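Local atomic coordinates of CdiI immunity protein (PDB entry 5T87), a protein that binds the CdiA toxin of contact-dependent growth inhibition and, as an immunity protein, probably neutralises it to protect the cell that makes it. Residues Leu62-Val67 with Ala99-Asp104; Thr68-Leu73 with Glu86-Ser91. All blocks are in the same frame, centred on the assembly; numbering follows the deposited sequence.

How the contacts relate
Both contacts use helix 60-76, contact 1 its first half and contact 2 the residues that follow, and their centres lie about 8 Å apart. Helix 96-114 runs beside it in contact 1. Helix 82-91, which comes between the two along the chain, packs against it in contact 2, so the segments of contact 2 lie within the span that contact 1 closes. The two touch where L89 CD2 comes within 4.0 Å of V67 CG1 and where T68 OG1 lies 3.4 Å from A101 CB. Three successive helices thus share one core in this mainly helical protein, while S100, D104 and H72 of the same helices meet the CdiA toxin chain.

Contact 1. Residues Leu62-Val67 with Ala99-Asp104; sequences LRSLAV and ASAASD
Over one face of the peptide joining A101 to A102 lies a methyl group of V67, with CG1 3.4 Å from A102 N. V67 CG1 stands 3.1 Å off the plane of this peptide, so it rests on the backbone itself. CG1 is anti to the backbone N of V67 (chi1 169°), which aims this methyl at the second helix, where it also packs on A101 CB at 3.9 Å. The A101 methyl in turn points into the gap toward 62-67 and meets S64 OG at 3.4 Å and S64 O at the same distance. A101 N donates a hydrogen bond to a water 3.0 Å away, and that water is hydrogen-bonded to S64 OG at 2.8 Å. The hydroxyl therefore touches the alanine directly and reaches its backbone through solvent; no direct hydrogen bond joins the segments. The axes of the two short segments run side by side, 8.3 Å apart at their closest and 7° from parallel, with A101 pointing across between them. Around this pair, V67 also packs on V98 and A105 of helix 96-114 and on A53 of helix 42-53, while L62 and L65 turn to helix 25-38.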
ATOM      1  N   LEU A  62      -5.566   6.592  -9.106  1.00 38.69           N
ATOM      2  CA  LEU A  62      -4.434   5.809  -9.611  1.00 39.85           C
ATOM      3  C   LEU A  62      -3.088   6.335  -9.152  1.00 40.62           C
ATOM      4  O   LEU A  62      -2.194   5.550  -8.805  1.00 41.20           O
ATOM      5  CB  LEU A  62      -4.457   5.718 -11.139  1.00 40.04           C
ATOM      6  CG  LEU A  62      -5.520   4.778 -11.720  1.00 40.48           C
ATOM      7  CD1 LEU A  62      -5.394   4.744 -13.241  1.00 41.01           C
ATOM      8  CD2 LEU A  62      -5.413   3.367 -11.119  1.00 40.55           C
ATOM      9  N   ARG A  63      -2.966   7.656  -9.131  1.00 41.92           N
ATOM     10  CA  ARG A  63      -1.746   8.329  -8.697  1.00 42.80           C
ATOM     11  C   ARG A  63      -1.478   8.028  -7.236  1.00 42.77           C
ATOM     12  O   ARG A  63      -0.360   7.704  -6.849  1.00 43.19           O
ATOM     13  CB  ARG A  63      -1.867   9.830  -8.934  1.00 43.80           C
ATOM     14  CG  ARG A  63      -1.984  10.156 -10.412  1.00 45.22           C
ATOM     15  CD  ARG A  63      -2.287  11.607 -10.692  1.00 46.96           C
ATOM     16  NE  ARG A  63      -1.165  12.459 -10.328  1.00 48.58           N
ATOM     17  CZ  ARG A  63      -1.206  13.496  -9.489  1.00 51.18           C
ATOM     18  NH1 ARG A  63      -2.338  13.879  -8.893  1.00 52.86           N
ATOM     19  NH2 ARG A  63      -0.095  14.173  -9.256  1.00 52.80           N
ATOM     20  N   SER A  64      -2.532   8.099  -6.442  1.00 42.83           N
ATOM     21  CA  SER A  64      -2.462   7.803  -5.023  1.00 43.47           C
ATOM     22  C   SER A  64      -2.091   6.339  -4.761  1.00 42.91           C
ATOM     23  O   SER A  64      -1.259   6.046  -3.886  1.00 43.07           O
ATOM     24  CB  SER A  64      -3.800   8.158  -4.362  1.00 44.08           C
ATOM     25  OG  SER A  64      -3.660   8.255  -2.957  1.00 46.15           O
ATOM     26  N   LEU A  65      -2.687   5.432  -5.529  1.00 41.80           N
ATOM     27  CA  LEU A  65      -2.382   4.010  -5.400  1.00 41.90           C
ATOM     28  C   LEU A  65      -0.893   3.715  -5.693  1.00 42.48           C
ATOM     29  O   LEU A  65      -0.227   2.938  -4.978  1.00 41.63           O
ATOM     30  CB  LEU A  65      -3.285   3.180  -6.321  1.00 41.16           C
ATOM     31  CG  LEU A  65      -2.967   1.678  -6.359  1.00 41.14           C
ATOM     32  CD1 LEU A  65      -3.083   1.080  -4.977  1.00 41.34           C
ATOM     33  CD2 LEU A  65      -3.840   0.932  -7.347  1.00 41.16           C
ATOM     34  N   ALA A  66      -0.384   4.343  -6.750  1.00 42.95           N
ATOM     35  CA  ALA A  66       1.026   4.192  -7.137  1.00 42.95           C
ATOM     36  C   ALA A  66       1.977   4.594  -6.010  1.00 42.57           C
ATOM     37  O   ALA A  66       2.983   3.913  -5.767  1.00 43.08           O
ATOM     38  CB  ALA A  66       1.315   4.997  -8.396  1.00 42.68           C
ATOM     39  N   VAL A  67       1.645   5.676  -5.308  1.00 41.65           N
ATOM     40  CA  VAL A  67       2.418   6.078  -4.132  1.00 41.89           C
ATOM     41  C   VAL A  67       2.358   5.009  -3.050  1.00 41.78           C
ATOM     42  O   VAL A  67       3.364   4.601  -2.536  1.00 40.98           O
ATOM     43  CB  VAL A  67       1.913   7.409  -3.566  1.00 43.13           C
ATOM     44  CG1 VAL A  67       2.530   7.709  -2.200  1.00 44.24           C
ATOM     45  CG2 VAL A  67       2.219   8.535  -4.538  1.00 43.23           C
ATOM     46  N   ALA A  99      -1.102  13.313  -1.191  1.00 53.24           N
ATOM     47  CA  ALA A  99      -0.528  13.584   0.137  1.00 54.40           C
ATOM     48  C   ALA A  99      -0.771  12.467   1.141  1.00 53.99           C
ATOM     49  O   ALA A  99       0.153  11.987   1.784  1.00 55.14           O
ATOM     50  CB  ALA A  99      -1.056  14.900   0.693  1.00 56.43           C
ATOM     51  N   SER A 100      -2.012  12.046   1.253  1.00 54.57           N
ATOM     52  CA  SER A 100      -2.394  11.074   2.264  1.00 54.96           C
ATOM     53  C   SER A 100      -1.640   9.722   2.121  1.00 53.20           C
ATOM     54  O   SER A 100      -1.121   9.170   3.105  1.00 53.18           O
ATOM     55  CB  SER A 100      -3.916  10.900   2.231  1.00 56.24           C
ATOM     56  OG  SER A 100      -4.291   9.671   2.801  1.00 57.55           O
ATOM     57  N   ALA A 101      -1.584   9.204   0.899  1.00 51.01           N
ATOM     58  CA  ALA A 101      -0.833   7.987   0.598  1.00 49.78           C
ATOM     59  C   ALA A 101       0.684   8.195   0.749  1.00 50.02           C
ATOM     60  O   ALA A 101       1.405   7.257   1.110  1.00 49.17           O
ATOM     61  CB  ALA A 101      -1.141   7.512  -0.814  1.00 48.72           C
ATOM     62  N   ALA A 102       1.165   9.403   0.434  1.00 50.13           N
ATOM     63  CA  ALA A 102       2.579   9.763   0.650  1.00 50.54           C
ATOM     64  C   ALA A 102       2.960   9.606   2.113  1.00 51.25           C
ATOM     65  O   ALA A 102       3.957   8.970   2.422  1.00 51.46           O
ATOM     66  CB  ALA A 102       2.870  11.186   0.179  1.00 51.25           C
ATOM     67  N   SER A 103       2.139  10.158   3.000  1.00 52.40           N
ATOM     68  CA  SER A 103       2.323  10.019   4.442  1.00 53.36           C
ATOM     69  C   SER A 103       2.405   8.554   4.896  1.00 53.29           C
ATOM     70  O   SER A 103       3.278   8.206   5.674  1.00 54.29           O
ATOM     71  CB  SER A 103       1.185  10.728   5.178  1.00 55.05           C
ATOM     72  OG  SER A 103       1.379  10.683   6.576  1.00 56.63           O
ATOM     73  N   ASP A 104       1.508   7.706   4.405  1.00 53.64           N
ATOM     74  CA  ASP A 104       1.491   6.284   4.778  1.00 54.71           C
ATOM     75  C   ASP A 104       2.618   5.487   4.112  1.00 54.18           C
ATOM     76  O   ASP A 104       3.064   4.468   4.645  1.00 55.18           O
ATOM     77  CB  ASP A 104       0.157   5.630   4.410  1.00 55.82           C
ATOM     78  CG  ASP A 104      -1.036   6.230   5.149  1.00 59.04           C
ATOM     79  OD1 ASP A 104      -0.858   6.951   6.162  1.00 60.83           O
ATOM     80  OD2 ASP A 104      -2.172   5.959   4.707  1.00 60.64           O
TER
HETATM   81  O   HOH W   1      -3.585  10.260  -1.047  1.00 39.47           O

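Contact 2. Residues Thr68-Leu73 with Glu86-Ser91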
ATOM      1  N   THR A  68       1.156   4.554  -2.721  1.00 43.02           N
ATOM      2  CA  THR A  68       0.971   3.464  -1.771  1.00 43.60           C
ATOM      3  C   THR A  68       1.801   2.244  -2.184  1.00 43.73           C
ATOM      4  O   THR A  68       2.454   1.625  -1.346  1.00 44.51           O
ATOM      5  CB  THR A  68      -0.540   3.138  -1.612  1.00 44.29           C
ATOM      6  OG1 THR A  68      -1.139   4.146  -0.793  1.00 44.95           O
ATOM      7  CG2 THR A  68      -0.792   1.776  -0.969  1.00 44.52           C
ATOM      8  N   CYS A  69       1.798   1.933  -3.474  1.00 43.55           N
ATOM      9  CA  CYS A  69       2.645   0.868  -4.013  1.00 43.74           C
ATOM     10  C   CYS A  69       4.144   1.102  -3.802  1.00 43.46           C
ATOM     11  O   CYS A  69       4.892   0.150  -3.559  1.00 42.34           O
ATOM     12  CB  CYS A  69       2.362   0.656  -5.497  1.00 43.67           C
ATOM     13  SG  CYS A  69       0.824  -0.233  -5.758  1.00 43.54           S
ATOM     14  N   VAL A  70       4.580   2.356  -3.882  1.00 43.34           N
ATOM     15  CA  VAL A  70       5.987   2.687  -3.571  1.00 43.95           C
ATOM     16  C   VAL A  70       6.270   2.348  -2.103  1.00 44.92           C
ATOM     17  O   VAL A  70       7.356   1.843  -1.770  1.00 44.03           O
ATOM     18  CB  VAL A  70       6.343   4.158  -3.934  1.00 43.71           C
ATOM     19  CG1 VAL A  70       7.697   4.585  -3.369  1.00 44.33           C
ATOM     20  CG2 VAL A  70       6.337   4.341  -5.449  1.00 43.14           C
ATOM     21  N   GLY A  71       5.270   2.591  -1.251  1.00 45.77           N
ATOM     22  CA  GLY A  71       5.302   2.173   0.149  1.00 47.01           C
ATOM     23  C   GLY A  71       5.492   0.685   0.319  1.00 47.39           C
ATOM     24  O   GLY A  71       6.225   0.251   1.203  1.00 48.34           O
ATOM     25  N   HIS A  72       4.837  -0.090  -0.537  1.00 47.47           N
ATOM     26  CA  HIS A  72       4.945  -1.542  -0.491  1.00 48.31           C
ATOM     27  C   HIS A  72       6.312  -2.009  -0.913  1.00 48.28           C
ATOM     28  O   HIS A  72       6.884  -2.888  -0.257  1.00 49.36           O
ATOM     29  CB  HIS A  72       3.886  -2.216  -1.364  1.00 48.21           C
ATOM     30  CG  HIS A  72       2.496  -1.981  -0.894  1.00 48.79           C
ATOM     31  ND1 HIS A  72       2.154  -1.993   0.440  1.00 50.83           N
ATOM     32  CD2 HIS A  72       1.357  -1.720  -1.572  1.00 49.11           C
ATOM     33  CE1 HIS A  72       0.861  -1.755   0.566  1.00 50.34           C
ATOM     34  NE2 HIS A  72       0.356  -1.579  -0.641  1.00 49.44           N
ATOM     35  N   LEU A  73       6.839  -1.445  -1.997  1.00 47.81           N
ATOM     36  CA  LEU A  73       8.207  -1.769  -2.412  1.00 47.91           C
ATOM     37  C   LEU A  73       9.196  -1.540  -1.292  1.00 48.44           C
ATOM     38  O   LEU A  73      10.009  -2.405  -1.002  1.00 48.71           O
ATOM     39  CB  LEU A  73       8.643  -0.932  -3.588  1.00 47.62           C
ATOM     40  CG  LEU A  73       8.137  -1.316  -4.960  1.00 48.38           C
ATOM     41  CD1 LEU A  73       8.866  -0.463  -5.993  1.00 48.58           C
ATOM     42  CD2 LEU A  73       8.380  -2.791  -5.226  1.00 49.41           C
ATOM     43  N   GLU A  86      12.858   8.564  -0.312  1.00 50.40           N
ATOM     44  CA  GLU A  86      12.448   9.588   0.637  1.00 52.07           C
ATOM     45  C   GLU A  86      12.217  10.956  -0.019  1.00 51.51           C
ATOM     46  O   GLU A  86      11.219  11.622   0.281  1.00 51.27           O
ATOM     47  CB  GLU A  86      13.447   9.702   1.778  1.00 55.03           C
ATOM     48  CG  GLU A  86      12.909  10.522   2.939  1.00 57.60           C
ATOM     49  CD  GLU A  86      13.865  10.577   4.101  1.00 61.50           C
ATOM     50  OE1 GLU A  86      15.013  11.044   3.914  1.00 63.72           O
ATOM     51  OE2 GLU A  86      13.464  10.154   5.205  1.00 64.28           O
ATOM     52  N   GLU A  87      13.132  11.370  -0.895  1.00 51.88           N
ATOM     53  CA  GLU A  87      12.992  12.647  -1.620  1.00 52.88           C
ATOM     54  C   GLU A  87      11.714  12.645  -2.451  1.00 50.45           C
ATOM     55  O   GLU A  87      11.001  13.666  -2.516  1.00 51.17           O
ATOM     56  CB  GLU A  87      14.223  12.957  -2.506  1.00 54.70           C
ATOM     57  CG  GLU A  87      15.336  13.670  -1.736  1.00 58.86           C
ATOM     58  CD  GLU A  87      16.740  13.535  -2.338  1.00 60.23           C
ATOM     59  OE1 GLU A  87      16.905  13.637  -3.576  1.00 60.70           O
ATOM     60  OE2 GLU A  87      17.694  13.348  -1.550  1.00 60.55           O
ATOM     61  N   PHE A  88      11.438  11.494  -3.070  1.00 46.77           N
ATOM     62  CA  PHE A  88      10.194  11.274  -3.813  1.00 44.28           C
ATOM     63  C   PHE A  88       8.936  11.470  -2.953  1.00 43.73           C
ATOM     64  O   PHE A  88       8.062  12.272  -3.283  1.00 42.07           O
ATOM     65  CB  PHE A  88      10.186   9.880  -4.421  1.00 42.39           C
ATOM     66  CG  PHE A  88       8.871   9.492  -4.988  1.00 42.18           C
ATOM     67  CD1 PHE A  88       8.402  10.093  -6.152  1.00 42.49           C
ATOM     68  CD2 PHE A  88       8.071   8.548  -4.347  1.00 41.92           C
ATOM     69  CE1 PHE A  88       7.174   9.746  -6.684  1.00 42.26           C
ATOM     70  CE2 PHE A  88       6.847   8.191  -4.879  1.00 41.38           C
ATOM     71  CZ  PHE A  88       6.400   8.789  -6.050  1.00 41.72           C
ATOM     72  N   LEU A  89       8.868  10.763  -1.836  1.00 43.81           N
ATOM     73  CA  LEU A  89       7.683  10.835  -0.992  1.00 45.81           C
ATOM     74  C   LEU A  89       7.512  12.212  -0.351  1.00 47.61           C
ATOM     75  O   LEU A  89       6.378  12.702  -0.224  1.00 48.25           O
ATOM     76  CB  LEU A  89       7.721   9.747   0.076  1.00 46.48           C
ATOM     77  CG  LEU A  89       7.688   8.308  -0.452  1.00 45.64           C
ATOM     78  CD1 LEU A  89       7.954   7.320   0.674  1.00 46.45           C
ATOM     79  CD2 LEU A  89       6.369   8.001  -1.137  1.00 45.55           C
ATOM     80  N   LEU A  90       8.626  12.830   0.042  1.00 48.21           N
ATOM     81  CA  LEU A  90       8.592  14.170   0.613  1.00 49.84           C
ATOM     82  C   LEU A  90       8.211  15.240  -0.402  1.00 50.22           C
ATOM     83  O   LEU A  90       7.613  16.250  -0.028  1.00 51.17           O
ATOM     84  CB  LEU A  90       9.943  14.535   1.215  1.00 51.96           C
ATOM     85  CG  LEU A  90      10.346  13.846   2.518  1.00 53.40           C
ATOM     86  CD1 LEU A  90      11.759  14.314   2.858  1.00 55.24           C
ATOM     87  CD2 LEU A  90       9.379  14.128   3.666  1.00 53.93           C
ATOM     88  N   SER A  91       8.565  15.035  -1.671  1.00 49.58           N
ATOM     89  CA  SER A  91       8.243  16.015  -2.709  1.00 50.81           C
ATOM     90  C   SER A  91       6.749  16.096  -3.017  1.00 51.30           C
ATOM     91  O   SER A  91       6.313  17.058  -3.651  1.00 52.64           O
ATOM     92  CB  SER A  91       9.027  15.744  -3.996  1.00 50.36           C
ATOM     93  OG  SER A  91       8.659  14.514  -4.576  1.00 49.37           O
TER
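V70 carries the first segment's meeting with F88 and L89, and the two residues ahead of it on helix 60-76 serve other neighbours. T68 packs against D38 of the CdiA toxin chain, and its carbonyl O sits 3.5 Å above one face of the H72 ring, offset toward the rim. C69 follows and is taken up by C32, L33 and A36 of helix 25-38. Next comes V70, pointing at the second segment with both methyls near one corner of the F88 ring: CE2 is 3.9 Å from V70 CG2 and 4.0 Å from V70 CG1. The phenyl meets the valine at a slant. F88, whose backbone O accepts a hydrogen bond from S91 OG at 2.7 Å, has CG anti to its backbone N (chi1 170°), an orientation that extends the ring toward the valine. V70 CG1 also packs, more loosely, on L89 CD2 at 4.3 Å. This is apolar packing between two helices that run in roughly opposite directions and belong to a bundle in which helix 42-53 also takes part: V70 touches L49 and the F88 ring meets F46 edge-to-face on that helix, and the ring of F54, just beyond its end, stands nearly perpendicular to F88. Beyond G71, H72 turns to the toxin, where its NE2 is hydrogen-bonded to NE2 of H46 of the CdiA chain. L73 then packs among W42, A45 and L49 of helix 42-53.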